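Local atomic coordinates of piwi domain-containing protein (Vanderwaltozyma polyspora, PDB entry 5THE), a protein that probably binds RNA as a budding yeast Argonaute, the crystallised chain being its C-terminal lobe, which includes the Piwi domain and here carries bound RNA. Residues G270-T274 with A495-C499; A387-R391 with K487-V492; H434-I439 with P451-C456. One frame throughout, in Å; residues are numbered along the deposited sequence.

Contact 1. Residues G270-T274 with A495-C499; sequences GSDVT and ADLLC
Asp272 and Asp496 bring their carboxylates together where helix 495-499 lies against strand 270-274, in the RNase H-like core of the Piwi domain. The short axes pass 7.0 Å apart at 39°, strand and helix running roughly the same way, and the interface is buried. Asp272 CB sits 4.0 Å from Ala495 CB and 3.3 Å from Asp496 OD1. CG is swung opposite the backbone N (chi1 -176°), and that carries the carboxylate off the strand toward the helix, where Asp272 CG lies 2.9 Å from Asp496 OD1. Its two oxygens then meet the same atom, OD2 coming to 3.1 Å from Asp496 OD1 and OD1 almost as near. All three are acceptors, so no direct hydrogen bond joins the acids; the two side chains cross at about a right angle, with their carboxylate planes 67° apart. Asp344, on the neighbouring strand 339-344, adds a third carboxylate close to both. Two acids thus come from neighbouring strands and one from the helix, an arrangement resembling the acidic cluster with which RNase H-like nucleases hold metal ions. Close packing flanks the acids. At the Gly270 end of the segment, Ala495 CB rests 3.5 Å from Gly270 O, where the glycine puts no side chain in its way. Toward the other end, the CG2 methyl of Thr274 meets Cys499 CB at 3.7 Å, while Cys499 SG turns down onto the strand backbone and stops 3.3 Å from Asp272 O.

Contact 2. Residues A387-R391 with K487-V492; sequences ATVKR and KVPAPV. With nucleotides of chain B.
The RNA-facing side of the Piwi domain's RNase H-like core is the setting here: Thr388 near the end of strand 383-389 and Lys390 just beyond it lie on Lys487 and Val488, which lead into helix 490-515, and on Val492 in its first turn. Pro489 is the N-cap residue of that helix. No hydrogen bond crosses between the segments; they meet by van der Waals packing, most of it aliphatic. Val492 approaches Thr388 with both methyls, CG1 3.7 Å and CG2 3.8 Å from Thr388 OG1, the two side chains sliding past each other in opposite directions. Val488 meets the same threonine through its CG2, 4.1 Å from Thr388 CB. The hydroxyl itself is spoken for: OG1 hydrogen-bonds Asp344 on the adjoining strand, and Lys390 NZ makes a salt bridge to the same carboxylate. Thr388 and Lys390 thus hold Asp344 from two points. Lys390 is extended at chi2 but bends at chi3 (132°) and again at chi4, the first bend bringing CE to 4.3 Å from Val492 CG1, the second turning NZ to its acid. Along the way Lys390 CD meets Lys487 CE at 4.0 Å, aliphatic against aliphatic, the chains passing at a slant with their ammonium groups well separated. Beyond this pair lies the RNA. Arg391 reaches another of its phosphates in a salt bridge, and Lys487 hydrogen-bonds nucleotide A5 of chain B through its backbone, while its side chain packs alongside the phosphate. Lys487 N donates to A5 OP1 over 2.8 Å, a bent bond with 135° at the hydrogen, and the methylene CG of Lys487 lies beside that same OP1 at 3.2 Å.

Contact 3. Residues H434-I439 with P451-C456; sequences HFDFFI and PCHYWC
Strands 435-439 and 452-456 form an antiparallel beta hairpin of the Piwi domain, with Asp436 beside Trp455 and Phe438 beside His453 in non-hydrogen-bonded pairs. Backbone bonds tie Phe437 to Tyr454 and Ile439 to Cys452 in both directions. One water bridges Phe435 N and Cys456 O; another links Tyr454 OH with Ile439 O.

Among the side chains, His453 NE2 gives its proton to Asp436 OD2 at 2.7 Å and a nearly straight 166°, in the plane of the imidazole and onto the anti lone pair of the acid. Asp436 OD1 is held by Arg8 and by the backbone N of Ser431.

Ring contacts occur on both faces. With its CG opposite the carbonyl carbon (chi1 -67°), Phe438 stacks on the imidazole of His453, centroids 3.9 Å apart and planes at 19°, while Trp455 NE1 covers the opposite face. Asp436 CB sits over the six-membered ring of Trp455, 3.7 Å from its centroid. On the other side of the hairpin, where helix 465-475 packs on Phe435, Phe437 and Tyr454, Tyr454 CB lies over one face of the Phe437 ring, 3.8 Å from its centroid, a CH-pi contact.

Sandwiched between two aromatic groups and bonded at its edge, the imidazole has little freedom to rotate; the neighbouring carboxylate would probably favour its protonated form, though Arg8 may temper that.

All three contacts are largely buried, but they differ in depth and chemistry. Contacts 1 and 2 lie near the middle of the chain and share helix 490-515, their centres about 10 Å apart; the centre of contact 3 is about 19 Å from that of the chain. Contact 1 gathers acids, and contact 2 supplies Lys390, which reaches Asp496 in a long, weak ion pair. Contact 3 touches contact 2 but not contact 1, its strand 452-459 neighbouring strand 383-389. Contact 3 relies on strand pairing and aromatic stacking; contact 1 sets the helix on a strand, and contact 2 the start of that helix and the loop before it on a strand end.

Contact 1. Residues G270-T274 with A495-C499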
ATOM      1  N   GLY A 270       1.640  -2.430   8.685  1.00 23.23           N
ATOM      2  CA  GLY A 270       2.739  -1.787   7.985  1.00 20.43           C
ATOM      3  C   GLY A 270       2.931  -0.376   8.500  1.00 25.21           C
ATOM      4  O   GLY A 270       1.966   0.356   8.709  1.00 21.92           O
ATOM      5  N   SER A 271       4.188  -0.006   8.723  1.00 23.77           N
ATOM      6  CA  SER A 271       4.497   1.349   9.136  1.00 30.12           C
ATOM      7  C   SER A 271       5.635   1.917   8.300  1.00 24.70           C
ATOM      8  O   SER A 271       6.463   1.187   7.754  1.00 27.29           O
ATOM      9  CB  SER A 271       4.851   1.433  10.625  1.00 33.02           C
ATOM     10  OG  SER A 271       6.022   0.716  10.910  1.00 37.44           O
ATOM     11  N   ASP A 272       5.641   3.239   8.193  1.00 24.10           N
ATOM     12  CA  ASP A 272       6.670   3.971   7.470  1.00 27.66           C
ATOM     13  C   ASP A 272       6.826   5.316   8.166  1.00 27.30           C
ATOM     14  O   ASP A 272       5.926   5.785   8.868  1.00 22.23           O
ATOM     15  CB  ASP A 272       6.313   4.141   5.972  1.00 21.42           C
ATOM     16  CG  ASP A 272       7.415   4.813   5.159  1.00 28.85           C
ATOM     17  OD1 ASP A 272       8.590   4.420   5.271  1.00 27.88           O
ATOM     18  OD2 ASP A 272       7.094   5.704   4.349  1.00 29.39           O
ATOM     19  N   VAL A 273       7.991   5.913   7.979  1.00 27.52           N
ATOM     20  CA  VAL A 273       8.263   7.280   8.394  1.00 31.12           C
ATOM     21  C   VAL A 273       8.833   8.020   7.199  1.00 31.20           C
ATOM     22  O   VAL A 273       9.671   7.480   6.470  1.00 29.78           O
ATOM     23  CB  VAL A 273       9.249   7.343   9.578  1.00 34.86           C
ATOM     24  CG1 VAL A 273       9.375   8.772  10.097  1.00 30.77           C
ATOM     25  CG2 VAL A 273       8.793   6.438  10.675  1.00 40.27           C
ATOM     26  N   THR A 274       8.377   9.246   6.987  1.00 26.98           N
ATOM     27  CA  THR A 274       8.989  10.114   5.996  1.00 28.34           C
ATOM     28  C   THR A 274       9.441  11.390   6.684  1.00 32.18           C
ATOM     29  O   THR A 274       8.840  11.822   7.675  1.00 23.49           O
ATOM     30  CB  THR A 274       8.032  10.461   4.868  1.00 26.49           C
ATOM     31  OG1 THR A 274       6.822  10.996   5.431  1.00 32.08           O
ATOM     32  CG2 THR A 274       7.725   9.212   4.053  1.00 38.55           C
ATOM     33  N   ALA A 495       1.779   1.534   3.672  1.00 26.39           N
ATOM     34  CA  ALA A 495       2.247   2.478   4.682  1.00 26.56           C
ATOM     35  C   ALA A 495       3.036   3.609   4.045  1.00 20.18           C
ATOM     36  O   ALA A 495       2.903   4.770   4.457  1.00 22.22           O
ATOM     37  CB  ALA A 495       3.093   1.760   5.736  1.00 25.39           C
ATOM     38  N   ASP A 496       3.880   3.289   3.052  1.00 22.65           N
ATOM     39  CA  ASP A 496       4.606   4.340   2.337  1.00 27.71           C
ATOM     40  C   ASP A 496       3.637   5.336   1.723  1.00 25.97           C
ATOM     41  O   ASP A 496       3.819   6.551   1.845  1.00 26.47           O
ATOM     42  CB  ASP A 496       5.498   3.744   1.244  1.00 22.94           C
ATOM     43  CG  ASP A 496       6.541   2.820   1.788  1.00 28.37           C
ATOM     44  OD1 ASP A 496       6.849   2.899   2.993  1.00 30.71           O
ATOM     45  OD2 ASP A 496       7.063   2.011   1.001  1.00 25.87           O
ATOM     46  N   LEU A 497       2.600   4.829   1.045  1.00 21.34           N
ATOM     47  CA  LEU A 497       1.631   5.698   0.381  1.00 18.71           C
ATOM     48  C   LEU A 497       0.860   6.551   1.372  1.00 23.25           C
ATOM     49  O   LEU A 497       0.491   7.684   1.054  1.00 23.98           O
ATOM     50  CB  LEU A 497       0.659   4.854  -0.440  1.00 18.00           C
ATOM     51  CG  LEU A 497       1.371   4.087  -1.560  1.00 22.54           C
ATOM     52  CD1 LEU A 497       0.383   3.153  -2.243  1.00 27.12           C
ATOM     53  CD2 LEU A 497       1.939   5.088  -2.548  1.00 18.94           C
ATOM     54  N   LEU A 498       0.569   6.020   2.560  1.00 21.08           N
ATOM     55  CA  LEU A 498      -0.168   6.818   3.529  1.00 21.92           C
ATOM     56  C   LEU A 498       0.708   7.943   4.070  1.00 22.91           C
ATOM     57  O   LEU A 498       0.234   9.073   4.250  1.00 25.69           O
ATOM     58  CB  LEU A 498      -0.694   5.926   4.655  1.00 19.96           C
ATOM     59  CG  LEU A 498      -1.400   6.649   5.809  1.00 25.58           C
ATOM     60  CD1 LEU A 498      -2.482   7.571   5.269  1.00 21.98           C
ATOM     61  CD2 LEU A 498      -1.999   5.614   6.806  1.00 19.75           C
ATOM     62  N   CYS A 499       1.987   7.651   4.328  1.00 22.27           N
ATOM     63  CA  CYS A 499       2.935   8.707   4.684  1.00 24.25           C
ATOM     64  C   CYS A 499       2.996   9.785   3.619  1.00 26.03           C
ATOM     65  O   CYS A 499       3.072  10.982   3.934  1.00 27.07           O
ATOM     66  CB  CYS A 499       4.325   8.124   4.876  1.00 26.44           C
ATOM     67  SG  CYS A 499       4.735   7.746   6.539  1.00 32.03           S
TER

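Contact 2. Residues A387-R391 with K487-V492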
ATOM      1  N   ALA A 387      11.587  -5.789   9.406  1.00 24.42           N
ATOM      2  CA  ALA A 387      12.000  -4.532   8.809  1.00 22.69           C
ATOM      3  C   ALA A 387      12.375  -4.765   7.353  1.00 22.59           C
ATOM      4  O   ALA A 387      12.970  -5.789   7.007  1.00 26.34           O
ATOM      5  CB  ALA A 387      13.174  -3.923   9.583  1.00 22.54           C
ATOM      6  N   THR A 388      12.024  -3.807   6.507  1.00 23.46           N
ATOM      7  CA  THR A 388      12.322  -3.855   5.085  1.00 27.63           C
ATOM      8  C   THR A 388      13.200  -2.679   4.693  1.00 26.89           C
ATOM      9  O   THR A 388      12.970  -1.542   5.126  1.00 23.04           O
ATOM     10  CB  THR A 388      11.030  -3.836   4.249  1.00 34.37           C
ATOM     11  OG1 THR A 388      10.256  -2.678   4.589  1.00 29.59           O
ATOM     12  CG2 THR A 388      10.199  -5.099   4.530  1.00 32.10           C
ATOM     13  N   VAL A 389      14.215  -2.958   3.879  1.00 24.25           N
ATOM     14  CA  VAL A 389      15.030  -1.926   3.243  1.00 31.41           C
ATOM     15  C   VAL A 389      14.970  -2.209   1.749  1.00 35.13           C
ATOM     16  O   VAL A 389      15.539  -3.204   1.278  1.00 28.96           O
ATOM     17  CB  VAL A 389      16.480  -1.923   3.753  1.00 34.97           C
ATOM     18  CG1 VAL A 389      17.333  -0.929   2.970  1.00 31.58           C
ATOM     19  CG2 VAL A 389      16.526  -1.618   5.253  1.00 29.31           C
ATOM     20  N   LYS A 390      14.265  -1.364   0.997  1.00 33.04           N
ATOM     21  CA  LYS A 390      14.063  -1.703  -0.406  1.00 37.52           C
ATOM     22  C   LYS A 390      15.024  -0.997  -1.352  1.00 36.42           C
ATOM     23  O   LYS A 390      15.167  -1.439  -2.496  1.00 39.96           O
ATOM     24  CB  LYS A 390      12.611  -1.442  -0.834  1.00 36.22           C
ATOM     25  CG  LYS A 390      12.062  -0.086  -0.519  1.00 43.44           C
ATOM     26  CD  LYS A 390      10.630   0.041  -1.041  1.00 37.44           C
ATOM     27  CE  LYS A 390       9.727   0.606   0.024  1.00 32.58           C
ATOM     28  NZ  LYS A 390      10.361   1.745   0.733  1.00 32.84           N
ATOM     29  N   ARG A 391      15.707   0.057  -0.912  1.00 35.91           N
ATOM     30  CA  ARG A 391      16.772   0.674  -1.697  1.00 42.44           C
ATOM     31  C   ARG A 391      18.099   0.204  -1.118  1.00 41.62           C
ATOM     32  O   ARG A 391      18.457   0.556   0.009  1.00 42.62           O
ATOM     33  CB  ARG A 391      16.676   2.198  -1.695  1.00 45.59           C
ATOM     34  CG  ARG A 391      15.593   2.754  -2.603  1.00 56.59           C
ATOM     35  CD  ARG A 391      15.674   4.281  -2.671  1.00 66.57           C
ATOM     36  NE  ARG A 391      16.904   4.751  -3.312  1.00 75.70           N
ATOM     37  CZ  ARG A 391      17.019   5.041  -4.607  1.00 77.58           C
ATOM     38  NH1 ARG A 391      15.973   4.916  -5.417  1.00 78.10           N
ATOM     39  NH2 ARG A 391      18.181   5.462  -5.094  1.00 73.82           N
ATOM     40  N   LYS A 487       7.463  -5.014  -5.184  1.00 18.71           N
ATOM     41  CA  LYS A 487       8.820  -5.311  -4.750  1.00 20.27           C
ATOM     42  C   LYS A 487       8.932  -5.463  -3.241  1.00 24.98           C
ATOM     43  O   LYS A 487       9.996  -5.852  -2.749  1.00 23.57           O
ATOM     44  CB  LYS A 487       9.779  -4.212  -5.247  1.00 25.84           C
ATOM     45  CG  LYS A 487       9.490  -2.786  -4.729  1.00 31.64           C
ATOM     46  CD  LYS A 487      10.329  -1.779  -5.535  1.00 42.08           C
ATOM     47  CE  LYS A 487      10.220  -0.354  -5.010  1.00 56.05           C
ATOM     48  NZ  LYS A 487       8.821   0.159  -4.983  1.00 60.23           N
ATOM     49  N   VAL A 488       7.851  -5.201  -2.516  1.00 26.25           N
ATOM     50  CA  VAL A 488       7.839  -5.144  -1.058  1.00 28.41           C
ATOM     51  C   VAL A 488       6.434  -5.565  -0.633  1.00 24.27           C
ATOM     52  O   VAL A 488       5.483  -5.329  -1.385  1.00 22.01           O
ATOM     53  CB  VAL A 488       8.242  -3.728  -0.591  1.00 28.08           C
ATOM     54  CG1 VAL A 488       7.081  -2.740  -0.729  1.00 24.09           C
ATOM     55  CG2 VAL A 488       8.829  -3.747   0.785  1.00 39.05           C
ATOM     56  N   PRO A 489       6.234  -6.210   0.516  1.00 23.58           N
ATOM     57  CA  PRO A 489       4.875  -6.661   0.860  1.00 27.25           C
ATOM     58  C   PRO A 489       3.886  -5.504   0.864  1.00 29.25           C
ATOM     59  O   PRO A 489       4.229  -4.370   1.206  1.00 24.83           O
ATOM     60  CB  PRO A 489       5.044  -7.269   2.255  1.00 27.08           C
ATOM     61  CG  PRO A 489       6.491  -7.803   2.223  1.00 24.92           C
ATOM     62  CD  PRO A 489       7.231  -6.689   1.486  1.00 23.02           C
ATOM     63  N   ALA A 490       2.650  -5.804   0.469  1.00 23.55           N
ATOM     64  CA  ALA A 490       1.639  -4.757   0.343  1.00 25.57           C
ATOM     65  C   ALA A 490       1.496  -3.875   1.584  1.00 20.21           C
ATOM     66  O   ALA A 490       1.326  -2.658   1.417  1.00 21.77           O
ATOM     67  CB  ALA A 490       0.295  -5.398  -0.025  1.00 23.60           C
ATOM     68  N   PRO A 491       1.558  -4.391   2.820  1.00 24.30           N
ATOM     69  CA  PRO A 491       1.467  -3.486   3.982  1.00 25.59           C
ATOM     70  C   PRO A 491       2.506  -2.389   3.967  1.00 28.01           C
ATOM     71  O   PRO A 491       2.208  -1.266   4.383  1.00 26.08           O
ATOM     72  CB  PRO A 491       1.690  -4.427   5.178  1.00 25.99           C
ATOM     73  CG  PRO A 491       1.332  -5.765   4.677  1.00 38.11           C
ATOM     74  CD  PRO A 491       1.672  -5.803   3.238  1.00 27.19           C
ATOM     75  N   VAL A 492       3.732  -2.707   3.526  1.00 26.76           N
ATOM     76  CA  VAL A 492       4.801  -1.717   3.477  1.00 21.42           C
ATOM     77  C   VAL A 492       4.491  -0.667   2.425  1.00 22.38           C
ATOM     78  O   VAL A 492       4.555   0.537   2.686  1.00 23.45           O
ATOM     79  CB  VAL A 492       6.153  -2.400   3.205  1.00 26.67           C
ATOM     80  CG1 VAL A 492       7.253  -1.343   2.902  1.00 23.62           C
ATOM     81  CG2 VAL A 492       6.547  -3.277   4.369  1.00 27.44           C
TER
ATOM     82  P     A B   5       6.848  -1.821  -7.987  1.00 21.39           P
ATOM     83  OP1   A B   5       7.210  -2.819  -6.941  1.00 22.60           O
ATOM     84  OP2   A B   5       6.557  -0.416  -7.635  1.00 24.23           O
ATOM     85  O5'   A B   5       7.988  -1.889  -9.084  1.00 20.46           O
ATOM     86  C5'   A B   5       8.385  -3.141  -9.615  1.00 21.89           C
ATOM     87  C4'   A B   5       9.131  -2.971 -10.911  1.00 20.39           C
ATOM     88  O4'   A B   5       8.260  -2.363 -11.896  1.00 25.65           O
ATOM     89  C3'   A B   5      10.335  -2.044 -10.848  1.00 15.95           C
ATOM     90  O3'   A B   5      11.482  -2.729 -10.398  1.00 19.56           O
ATOM     91  C2'   A B   5      10.454  -1.542 -12.282  1.00 23.58           C
ATOM     92  O2'   A B   5      11.082  -2.513 -13.102  1.00 26.98           O
ATOM     93  C1'   A B   5       8.988  -1.471 -12.705  1.00 26.39           C
ATOM     94  N9    A B   5       8.430  -0.128 -12.524  1.00 34.23           N
ATOM     95  C8    A B   5       7.887   0.440 -11.397  1.00 29.59           C
ATOM     96  N7    A B   5       7.480   1.671 -11.600  1.00 36.78           N
ATOM     97  C5    A B   5       7.784   1.908 -12.935  1.00 43.74           C
ATOM     98  C6    A B   5       7.596   3.026 -13.751  1.00 58.18           C
ATOM     99  N6    A B   5       7.040   4.150 -13.297  1.00 58.55           N
ATOM    100  N1    A B   5       8.009   2.930 -15.043  1.00 70.29           N
ATOM    101  C2    A B   5       8.570   1.780 -15.471  1.00 67.86           C
ATOM    102  N3    A B   5       8.794   0.654 -14.789  1.00 50.54           N
ATOM    103  C4    A B   5       8.374   0.805 -13.520  1.00 40.70           C
TER

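Contact 3. Residues H434-I439 with P451-C456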
ATOM      1  N   HIS A 434      22.278 -12.499  12.433  1.00 27.05           N
ATOM      2  CA  HIS A 434      20.975 -11.860  12.393  1.00 26.82           C
ATOM      3  C   HIS A 434      20.075 -12.529  11.358  1.00 23.45           C
ATOM      4  O   HIS A 434      20.525 -13.265  10.479  1.00 25.23           O
ATOM      5  CB  HIS A 434      21.131 -10.366  12.134  1.00 37.30           C
ATOM      6  CG  HIS A 434      21.672  -9.626  13.319  1.00 59.90           C
ATOM      7  ND1 HIS A 434      22.790  -8.821  13.256  1.00 67.32           N
ATOM      8  CD2 HIS A 434      21.257  -9.596  14.609  1.00 71.76           C
ATOM      9  CE1 HIS A 434      23.029  -8.313  14.452  1.00 72.50           C
ATOM     10  NE2 HIS A 434      22.114  -8.766  15.291  1.00 76.69           N
ATOM     11  N   PHE A 435      18.781 -12.276  11.495  1.00 25.18           N
ATOM     12  CA  PHE A 435      17.742 -13.011  10.783  1.00 27.99           C
ATOM     13  C   PHE A 435      17.311 -12.178   9.575  1.00 23.51           C
ATOM     14  O   PHE A 435      16.263 -11.538   9.568  1.00 28.84           O
ATOM     15  CB  PHE A 435      16.580 -13.295  11.754  1.00 29.51           C
ATOM     16  CG  PHE A 435      15.613 -14.358  11.287  1.00 31.39           C
ATOM     17  CD1 PHE A 435      15.700 -14.904  10.022  1.00 34.69           C
ATOM     18  CD2 PHE A 435      14.609 -14.809  12.136  1.00 33.33           C
ATOM     19  CE1 PHE A 435      14.805 -15.867   9.610  1.00 36.98           C
ATOM     20  CE2 PHE A 435      13.713 -15.780  11.730  1.00 32.38           C
ATOM     21  CZ  PHE A 435      13.810 -16.305  10.466  1.00 35.64           C
ATOM     22  N   ASP A 436      18.141 -12.184   8.533  1.00 27.86           N
ATOM     23  CA  ASP A 436      17.832 -11.397   7.348  1.00 27.16           C
ATOM     24  C   ASP A 436      17.827 -12.265   6.091  1.00 26.65           C
ATOM     25  O   ASP A 436      18.371 -13.375   6.051  1.00 20.09           O
ATOM     26  CB  ASP A 436      18.796 -10.203   7.190  1.00 20.97           C
ATOM     27  CG  ASP A 436      20.207 -10.624   6.782  1.00 29.79           C
ATOM     28  OD1 ASP A 436      20.735 -11.610   7.330  1.00 27.32           O
ATOM     29  OD2 ASP A 436      20.795  -9.951   5.911  1.00 30.13           O
ATOM     30  N   PHE A 437      17.149 -11.753   5.068  1.00 25.06           N
ATOM     31  CA  PHE A 437      17.065 -12.438   3.786  1.00 24.14           C
ATOM     32  C   PHE A 437      16.668 -11.413   2.736  1.00 22.73           C
ATOM     33  O   PHE A 437      16.090 -10.370   3.047  1.00 22.67           O
ATOM     34  CB  PHE A 437      16.083 -13.622   3.820  1.00 20.23           C
ATOM     35  CG  PHE A 437      14.730 -13.289   4.367  1.00 22.53           C
ATOM     36  CD1 PHE A 437      13.751 -12.743   3.553  1.00 21.47           C
ATOM     37  CD2 PHE A 437      14.428 -13.543   5.695  1.00 23.23           C
ATOM     38  CE1 PHE A 437      12.504 -12.441   4.052  1.00 22.30           C
ATOM     39  CE2 PHE A 437      13.172 -13.242   6.210  1.00 27.15           C
ATOM     40  CZ  PHE A 437      12.209 -12.685   5.387  1.00 25.50           C
ATOM     41  N   PHE A 438      17.032 -11.703   1.494  1.00 22.63           N
ATOM     42  CA  PHE A 438      16.606 -10.908   0.352  1.00 23.22           C
ATOM     43  C   PHE A 438      15.513 -11.661  -0.383  1.00 23.39           C
ATOM     44  O   PHE A 438      15.580 -12.887  -0.514  1.00 19.35           O
ATOM     45  CB  PHE A 438      17.751 -10.653  -0.633  1.00 22.37           C
ATOM     46  CG  PHE A 438      18.851  -9.784  -0.106  1.00 22.44           C
ATOM     47  CD1 PHE A 438      19.877 -10.324   0.655  1.00 20.89           C
ATOM     48  CD2 PHE A 438      18.892  -8.431  -0.428  1.00 23.99           C
ATOM     49  CE1 PHE A 438      20.907  -9.535   1.116  1.00 24.51           C
ATOM     50  CE2 PHE A 438      19.930  -7.628   0.025  1.00 26.78           C
ATOM     51  CZ  PHE A 438      20.939  -8.177   0.794  1.00 25.31           C
ATOM     52  N   ILE A 439      14.522 -10.931  -0.883  1.00 21.00           N
ATOM     53  CA  ILE A 439      13.589 -11.493  -1.857  1.00 26.50           C
ATOM     54  C   ILE A 439      13.405 -10.469  -2.965  1.00 25.92           C
ATOM     55  O   ILE A 439      13.170  -9.288  -2.700  1.00 20.68           O
ATOM     56  CB  ILE A 439      12.222 -11.875  -1.258  1.00 22.66           C
ATOM     57  CG1 ILE A 439      12.368 -12.798  -0.048  1.00 26.14           C
ATOM     58  CG2 ILE A 439      11.394 -12.584  -2.300  1.00 20.94           C
ATOM     59  CD1 ILE A 439      11.023 -13.179   0.627  1.00 19.36           C
ATOM     60  N   PRO A 451      16.341  -6.133  -5.259  1.00 22.71           N
ATOM     61  CA  PRO A 451      15.687  -6.993  -4.272  1.00 24.52           C
ATOM     62  C   PRO A 451      15.347  -6.217  -3.006  1.00 26.46           C
ATOM     63  O   PRO A 451      15.926  -5.174  -2.706  1.00 26.65           O
ATOM     64  CB  PRO A 451      16.733  -8.077  -4.004  1.00 24.77           C
ATOM     65  CG  PRO A 451      18.072  -7.383  -4.271  1.00 24.22           C
ATOM     66  CD  PRO A 451      17.797  -6.365  -5.348  1.00 25.18           C
ATOM     67  N   CYS A 452      14.364  -6.725  -2.267  1.00 23.97           N
ATOM     68  CA  CYS A 452      14.062  -6.167  -0.958  1.00 20.43           C
ATOM     69  C   CYS A 452      14.889  -6.897   0.089  1.00 21.84           C
ATOM     70  O   CYS A 452      15.026  -8.127   0.044  1.00 17.58           O
ATOM     71  CB  CYS A 452      12.577  -6.282  -0.621  1.00 21.25           C
ATOM     72  SG  CYS A 452      12.151  -5.470   0.953  1.00 26.83           S
ATOM     73  N   HIS A 453      15.478  -6.129   1.001  1.00 23.90           N
ATOM     74  CA  HIS A 453      16.243  -6.678   2.118  1.00 25.07           C
ATOM     75  C   HIS A 453      15.362  -6.674   3.368  1.00 23.23           C
ATOM     76  O   HIS A 453      14.910  -5.613   3.812  1.00 24.23           O
ATOM     77  CB  HIS A 453      17.529  -5.871   2.342  1.00 24.43           C
ATOM     78  CG  HIS A 453      18.571  -6.612   3.128  1.00 22.60           C
ATOM     79  ND1 HIS A 453      19.840  -6.122   3.337  1.00 23.11           N
ATOM     80  CD2 HIS A 453      18.521  -7.812   3.758  1.00 25.75           C
ATOM     81  CE1 HIS A 453      20.531  -6.988   4.061  1.00 27.11           C
ATOM     82  NE2 HIS A 453      19.753  -8.020   4.332  1.00 30.56           N
ATOM     83  N   TYR A 454      15.101  -7.862   3.912  1.00 21.66           N
ATOM     84  CA  TYR A 454      14.222  -8.047   5.051  1.00 21.91           C
ATOM     85  C   TYR A 454      15.034  -8.438   6.273  1.00 24.63           C
ATOM     86  O   TYR A 454      15.993  -9.209   6.170  1.00 22.71           O
ATOM     87  CB  TYR A 454      13.202  -9.159   4.813  1.00 19.31           C
ATOM     88  CG  TYR A 454      12.240  -8.985   3.676  1.00 22.00           C
ATOM     89  CD1 TYR A 454      12.585  -9.361   2.379  1.00 25.41           C
ATOM     90  CD2 TYR A 454      10.955  -8.506   3.905  1.00 22.23           C
ATOM     91  CE1 TYR A 454      11.678  -9.230   1.338  1.00 25.99           C
ATOM     92  CE2 TYR A 454      10.045  -8.367   2.875  1.00 25.33           C
ATOM     93  CZ  TYR A 454      10.403  -8.740   1.594  1.00 28.77           C
ATOM     94  OH  TYR A 454       9.484  -8.609   0.560  1.00 29.80           O
ATOM     95  N   TRP A 455      14.606  -7.959   7.433  1.00 20.48           N
ATOM     96  CA  TRP A 455      15.138  -8.433   8.700  1.00 24.68           C
ATOM     97  C   TRP A 455      13.983  -8.788   9.620  1.00 25.40           C
ATOM     98  O   TRP A 455      13.095  -7.966   9.841  1.00 23.51           O
ATOM     99  CB  TRP A 455      16.021  -7.375   9.361  1.00 25.91           C
ATOM    100  CG  TRP A 455      17.115  -6.828   8.477  1.00 33.46           C
ATOM    101  CD1 TRP A 455      16.968  -6.032   7.357  1.00 40.55           C
ATOM    102  CD2 TRP A 455      18.514  -6.995   8.663  1.00 34.84           C
ATOM    103  NE1 TRP A 455      18.201  -5.712   6.834  1.00 37.87           N
ATOM    104  CE2 TRP A 455      19.168  -6.286   7.621  1.00 34.09           C
ATOM    105  CE3 TRP A 455      19.287  -7.671   9.610  1.00 32.08           C
ATOM    106  CZ2 TRP A 455      20.553  -6.248   7.500  1.00 47.07           C
ATOM    107  CZ3 TRP A 455      20.671  -7.630   9.487  1.00 46.31           C
ATOM    108  CH2 TRP A 455      21.289  -6.921   8.439  1.00 52.19           C
ATOM    109  N   CYS A 456      13.991 -10.000  10.161  1.00 24.14           N
ATOM    110  CA  CYS A 456      13.144 -10.277  11.311  1.00 24.31           C
ATOM    111  C   CYS A 456      13.864  -9.732  12.544  1.00 27.48           C
ATOM    112  O   CYS A 456      14.903 -10.264  12.947  1.00 27.31           O
ATOM    113  CB  CYS A 456      12.858 -11.766  11.454  1.00 23.76           C
ATOM    114  SG  CYS A 456      11.799 -12.100  12.907  1.00 27.52           S
TER
HETATM  115  O   HOH W   1      17.575 -10.127  13.258  1.00 29.37           O
HETATM  116  O   HOH W   2      10.423  -8.954  -1.939  1.00 31.50           O